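Angiopoietin-related protein 6 (Homo sapiens, PDB 6Y43) is an angiopoietin-like protein, probably a secreted growth factor, whose fibrinogen-like globular domain probably recognises binding partners. Local coordinates at residues D196-A201 and A207-K212; G168-W171 and H177-L180. All coordinates share one frame; numbering follows the deposited sequence.

In the fold
Both contacts are buried and lie among the loops between helix 162-166 and strand 212-219. Contact 2 lies nearer the middle of the chain, its centre about 10 Å from the centre of the chain, against about 14 Å for contact 1. They share a seam, since residues 177-180 of contact 2 run beside residues 196-201 of contact 1: Tyr199 O lies 2.9 Å from Asn179 N, and Ala201 N 2.8 Å from His177 O, both probable hydrogen bonds. Contact 1, next to the start of the strand, joins backbones by a direct bond and a water. Contact 2 instead packs the large indole of Trp170 on Ser178 and Leu180. Leu180 and Leu210 both reach Leu101 of strand 95-102.

Contact 1: residues D196-A201 and A207-K212; sequences DGVYWA and AYSLRK
Leu210 N donates to Val198 O over 2.8 Å, in a nearly straight bond with an N-H...O angle of 167°, the donor tilted 18° from the carbonyl plane. The leucine side chain curls over the same oxygen, its CG 3.3 Å from Val198 O, so one residue both bonds this carbonyl and shields it. Val198 CG1, anti to the backbone N, packs 4.4 Å from Leu210 CB, a branched apolar residue suiting this buried place. Leu210 CD1 goes on to rest 4.1 Å from Trp200 CB. The Trp200 indole leads away to pack on Val99 and Ala111, with NE1 bonded to Gly137 O.

Tyr208 O is held differently. A water donates to Tyr208 O at 2.7 Å and accepts a weak bond from Gly197 N, bridging the two backbones. Tyr199 CB also lies 3.3 Å from Tyr208 O. With CG placed between the backbone N and the carbonyl carbon (chi1 75°), the Tyr199 ring swings off from residues 207-212, and its hydroxyl lies between two acceptors, Gln166 OE1 and Ala176 O, which must share its one proton.

At Gly197 the two backbones run close: a beta carbon there would come about 3.1 Å from Ser209 CB, which makes glycine the fitting residue. Ser209, small and polar, turns its hydroxyl to His185 N.

The chain folds back at Val198 in an inverse gamma turn, and a classic bulge sets Arg211 and Lys212 opposite Glu102, their salt-bridge partner. Long loops with little regular structure, from which the chain returns as a strand between 48-54 and 95-102 of the central sheet, are characteristic of the fibrinogen C-terminal globular domain.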
loop_
_atom_site.group_PDB
_atom_site.type_symbol
_atom_site.label_atom_id
_atom_site.label_comp_id
_atom_site.label_asym_id
_atom_site.label_seq_id
_atom_site.Cartn_x
_atom_site.Cartn_y
_atom_site.Cartn_z
ATOM N N ASP A 196 -8.466 5.267 -14.608
ATOM C CA ASP A 196 -8.087 5.972 -13.400
ATOM C C ASP A 196 -8.539 5.235 -12.155
ATOM O O ASP A 196 -8.353 5.746 -11.049
ATOM C CB ASP A 196 -8.643 7.393 -13.407
ATOM C CG ASP A 196 -10.169 7.441 -13.420
ATOM O OD1 ASP A 196 -10.819 6.426 -13.100
ATOM O OD2 ASP A 196 -10.710 8.515 -13.753
ATOM N N GLY A 197 -9.022 4.006 -12.304
ATOM C CA GLY A 197 -9.556 3.263 -11.186
ATOM C C GLY A 197 -8.487 2.569 -10.361
ATOM O O GLY A 197 -7.302 2.578 -10.673
ATOM N N VAL A 198 -8.946 1.914 -9.306
ATOM C CA VAL A 198 -8.083 1.134 -8.431
ATOM C C VAL A 198 -7.819 -0.198 -9.115
ATOM O O VAL A 198 -8.583 -1.157 -8.944
ATOM C CB VAL A 198 -8.733 0.924 -7.053
ATOM C CG1 VAL A 198 -7.865 0.041 -6.210
ATOM C CG2 VAL A 198 -9.031 2.255 -6.354
ATOM N N TYR A 199 -6.755 -0.263 -9.924
ATOM C CA TYR A 199 -6.580 -1.398 -10.818
ATOM C C TYR A 199 -5.242 -2.101 -10.675
ATOM O O TYR A 199 -4.266 -1.593 -10.129
ATOM C CB TYR A 199 -6.804 -0.982 -12.283
ATOM C CG TYR A 199 -5.723 -0.180 -13.022
ATOM C CD1 TYR A 199 -4.540 -0.783 -13.459
ATOM C CD2 TYR A 199 -5.941 1.140 -13.369
ATOM C CE1 TYR A 199 -3.574 -0.055 -14.200
ATOM C CE2 TYR A 199 -4.992 1.871 -14.104
ATOM C CZ TYR A 199 -3.815 1.268 -14.512
ATOM O OH TYR A 199 -2.891 1.974 -15.267
ATOM N N TRP A 200 -5.261 -3.336 -11.163
ATOM C CA TRP A 200 -4.127 -4.251 -11.160
ATOM C C TRP A 200 -4.195 -4.943 -12.516
ATOM O O TRP A 200 -5.159 -5.658 -12.811
ATOM C CB TRP A 200 -4.240 -5.239 -10.001
ATOM C CG TRP A 200 -3.017 -6.017 -9.678
ATOM C CD1 TRP A 200 -2.709 -7.268 -10.114
ATOM C CD2 TRP A 200 -1.935 -5.614 -8.817
ATOM N NE1 TRP A 200 -1.512 -7.674 -9.588
ATOM C CE2 TRP A 200 -1.011 -6.687 -8.787
ATOM C CE3 TRP A 200 -1.653 -4.461 -8.078
ATOM C CZ2 TRP A 200 0.169 -6.636 -8.051
ATOM C CZ3 TRP A 200 -0.478 -4.409 -7.346
ATOM C CH2 TRP A 200 0.425 -5.493 -7.340
ATOM N N ALA A 201 -3.226 -4.660 -13.385
ATOM C CA ALA A 201 -3.352 -5.076 -14.779
ATOM C C ALA A 201 -3.648 -6.564 -14.912
ATOM O O ALA A 201 -4.445 -6.972 -15.760
ATOM C CB ALA A 201 -2.078 -4.748 -15.548
ATOM N N ALA A 207 -8.999 -1.397 -17.063
ATOM C CA ALA A 207 -10.276 -0.707 -17.212
ATOM C C ALA A 207 -11.231 -1.015 -16.069
ATOM O O ALA A 207 -12.403 -0.645 -16.143
ATOM C CB ALA A 207 -10.935 -1.081 -18.542
ATOM N N TYR A 208 -10.754 -1.707 -15.034
ATOM C CA TYR A 208 -11.555 -2.166 -13.910
ATOM C C TYR A 208 -11.199 -1.371 -12.669
ATOM O O TYR A 208 -10.087 -0.872 -12.538
ATOM C CB TYR A 208 -11.315 -3.665 -13.650
ATOM C CG TYR A 208 -12.345 -4.361 -12.778
ATOM C CD1 TYR A 208 -13.516 -4.885 -13.327
ATOM C CD2 TYR A 208 -12.128 -4.533 -11.422
ATOM C CE1 TYR A 208 -14.442 -5.536 -12.538
ATOM C CE2 TYR A 208 -13.069 -5.183 -10.618
ATOM C CZ TYR A 208 -14.209 -5.677 -11.187
ATOM O OH TYR A 208 -15.113 -6.330 -10.369
ATOM N N SER A 209 -12.150 -1.263 -11.748
ATOM C CA SER A 209 -11.904 -0.662 -10.441
ATOM C C SER A 209 -12.204 -1.689 -9.360
ATOM O O SER A 209 -13.352 -2.128 -9.217
ATOM C CB SER A 209 -12.763 0.584 -10.239
ATOM O OG SER A 209 -12.335 1.278 -9.081
ATOM N N LEU A 210 -11.187 -2.066 -8.598
ATOM C CA LEU A 210 -11.364 -3.137 -7.636
ATOM C C LEU A 210 -12.169 -2.673 -6.426
ATOM O O LEU A 210 -12.125 -1.506 -6.029
ATOM C CB LEU A 210 -10.009 -3.677 -7.208
ATOM C CG LEU A 210 -9.238 -4.380 -8.320
ATOM C CD1 LEU A 210 -7.740 -4.409 -7.995
ATOM C CD2 LEU A 210 -9.761 -5.812 -8.548
ATOM N N ARG A 211 -12.917 -3.613 -5.847
ATOM C CA ARG A 211 -13.745 -3.295 -4.682
ATOM C C ARG A 211 -12.900 -3.049 -3.435
ATOM O O ARG A 211 -13.208 -2.164 -2.637
ATOM C CB ARG A 211 -14.745 -4.418 -4.425
ATOM C CG ARG A 211 -15.618 -4.151 -3.220
ATOM C CD ARG A 211 -16.825 -5.079 -3.200
ATOM N NE ARG A 211 -16.483 -6.474 -2.954
ATOM C CZ ARG A 211 -17.346 -7.488 -3.073
ATOM N NH1 ARG A 211 -16.942 -8.717 -2.824
ATOM N NH2 ARG A 211 -18.615 -7.275 -3.435
ATOM N N LYS A 212 -11.879 -3.870 -3.219
ATOM C CA LYS A 212 -11.007 -3.748 -2.059
ATOM C C LYS A 212 -9.578 -3.909 -2.535
ATOM O O LYS A 212 -9.284 -4.710 -3.426
ATOM C CB LYS A 212 -11.323 -4.764 -0.964
ATOM C CG LYS A 212 -12.756 -4.844 -0.564
ATOM C CD LYS A 212 -12.876 -5.135 0.953
ATOM C CE LYS A 212 -14.335 -5.547 1.250
ATOM N NZ LYS A 212 -14.426 -6.983 1.674
HETATM O O HOH W 1 -9.270 1.292 -13.986
#

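Contact 2: residues G168-W171 and H177-L180; sequences GGWW and HSNL. With EDO (1,2-ethanediol), chain D.
Trp170 points its CB toward residues 177-180, and having CG anti to the backbone N (chi1 -159°) carries the indole to Ser178 and across Leu180. Along its pyrrole side, CD1 is 3.5 Å from Ser178 O and NE1 only 2.9 Å from that oxygen, but the N-H points poorly at it, so this is close polar packing and not a hydrogen bond. On the six-membered ring CZ2 meets Ser178 OG at 3.5 Å; a small serine allows this approach, its hydroxyl being bonded to Ser139 O. These loops hold the Trp-Trp pair and the Ser-Asn-Leu run that flank Cys175, partner of Cys162 in a disulfide, within the calcium-binding part of the fibrinogen-like domain; the calcium ion is about 12 Å from the Trp170 side chain. At the tip, CH2 touches Leu180 CB at 3.8 Å. Leu180 N lies over one face, offset toward the rim, and Trp171 CE3 stands over the centre of the opposite face, 3.9 Å above the plane. With an alanine here, Leu180 CB would probably lose the ring it rests on and Ser178 OG its neighbour CZ2, opening a gap toward Met215 of strand 212-219. Away from the ring, Gly168 O accepts a hydrogen bond from a bound 1,2-ethanediol.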
loop_
_atom_site.group_PDB
_atom_site.type_symbol
_atom_site.label_atom_id
_atom_site.label_comp_id
_atom_site.label_asym_id
_atom_site.label_seq_id
_atom_site.Cartn_x
_atom_site.Cartn_y
_atom_site.Cartn_z
ATOM N N GLY A 168 -3.772 9.229 -8.621
ATOM C CA GLY A 168 -3.136 8.802 -7.396
ATOM C C GLY A 168 -1.814 9.513 -7.183
ATOM O O GLY A 168 -1.304 10.250 -8.019
ATOM N N GLY A 169 -1.272 9.314 -5.962
ATOM C CA GLY A 169 0.160 9.414 -5.755
ATOM C C GLY A 169 0.729 8.020 -5.951
ATOM O O GLY A 169 0.202 7.045 -5.411
ATOM N N TRP A 170 1.785 7.913 -6.767
ATOM C CA TRP A 170 2.262 6.580 -7.111
ATOM C C TRP A 170 3.617 6.694 -7.775
ATOM O O TRP A 170 4.012 7.766 -8.244
ATOM C CB TRP A 170 1.269 5.895 -8.040
ATOM C CG TRP A 170 1.293 4.381 -8.151
ATOM C CD1 TRP A 170 1.605 3.657 -9.261
ATOM C CD2 TRP A 170 0.914 3.426 -7.144
ATOM N NE1 TRP A 170 1.459 2.319 -9.010
ATOM C CE2 TRP A 170 1.042 2.146 -7.715
ATOM C CE3 TRP A 170 0.497 3.534 -5.810
ATOM C CZ2 TRP A 170 0.756 0.983 -7.010
ATOM C CZ3 TRP A 170 0.211 2.379 -5.117
ATOM C CH2 TRP A 170 0.348 1.117 -5.716
ATOM N N TRP A 171 4.281 5.541 -7.863
ATOM C CA TRP A 171 5.559 5.417 -8.556
ATOM C C TRP A 171 5.289 5.211 -10.049
ATOM O O TRP A 171 5.604 4.182 -10.652
ATOM C CB TRP A 171 6.364 4.276 -7.953
ATOM C CG TRP A 171 6.513 4.343 -6.438
ATOM C CD1 TRP A 171 7.483 5.007 -5.734
ATOM C CD2 TRP A 171 5.665 3.729 -5.457
ATOM N NE1 TRP A 171 7.302 4.828 -4.383
ATOM C CE2 TRP A 171 6.197 4.044 -4.191
ATOM C CE3 TRP A 171 4.517 2.923 -5.524
ATOM C CZ2 TRP A 171 5.618 3.595 -3.004
ATOM C CZ3 TRP A 171 3.947 2.492 -4.338
ATOM C CH2 TRP A 171 4.504 2.828 -3.099
ATOM N N HIS A 177 0.997 -0.280 -14.508
ATOM C CA HIS A 177 0.390 -1.598 -14.419
ATOM C C HIS A 177 -0.532 -1.732 -13.210
ATOM O O HIS A 177 -1.393 -2.612 -13.205
ATOM C CB HIS A 177 1.486 -2.656 -14.377
ATOM C CG HIS A 177 2.162 -2.859 -15.699
ATOM N ND1 HIS A 177 3.118 -3.822 -15.907
ATOM C CD2 HIS A 177 2.046 -2.180 -16.868
ATOM C CE1 HIS A 177 3.541 -3.755 -17.159
ATOM N NE2 HIS A 177 2.899 -2.771 -17.763
ATOM N N SER A 178 -0.363 -0.898 -12.186
ATOM C CA SER A 178 -1.230 -0.908 -11.018
ATOM C C SER A 178 -1.479 0.531 -10.598
ATOM O O SER A 178 -0.629 1.395 -10.799
ATOM C CB SER A 178 -0.611 -1.699 -9.868
ATOM O OG SER A 178 0.721 -1.350 -9.603
ATOM N N ASN A 179 -2.659 0.799 -10.035
ATOM C CA ASN A 179 -3.024 2.170 -9.698
ATOM C C ASN A 179 -3.838 2.149 -8.412
ATOM O O ASN A 179 -4.953 2.651 -8.344
ATOM C CB ASN A 179 -3.805 2.812 -10.842
ATOM C CG ASN A 179 -4.018 4.303 -10.665
ATOM O OD1 ASN A 179 -3.107 5.026 -10.269
ATOM N ND2 ASN A 179 -5.230 4.768 -10.982
ATOM N N LEU A 180 -3.245 1.589 -7.362
ATOM C CA LEU A 180 -4.038 1.316 -6.171
ATOM C C LEU A 180 -4.425 2.579 -5.425
ATOM O O LEU A 180 -5.356 2.528 -4.617
ATOM C CB LEU A 180 -3.308 0.363 -5.232
ATOM C CG LEU A 180 -2.983 -1.019 -5.823
ATOM C CD1 LEU A 180 -2.389 -1.896 -4.758
ATOM C CD2 LEU A 180 -4.204 -1.660 -6.479
HETATM C C1 EDO D . -2.367 13.158 -6.492
HETATM O O1 EDO D . -1.274 13.015 -7.405
HETATM C C2 EDO D . -2.735 14.641 -6.379
HETATM O O2 EDO D . -1.599 15.352 -5.854
#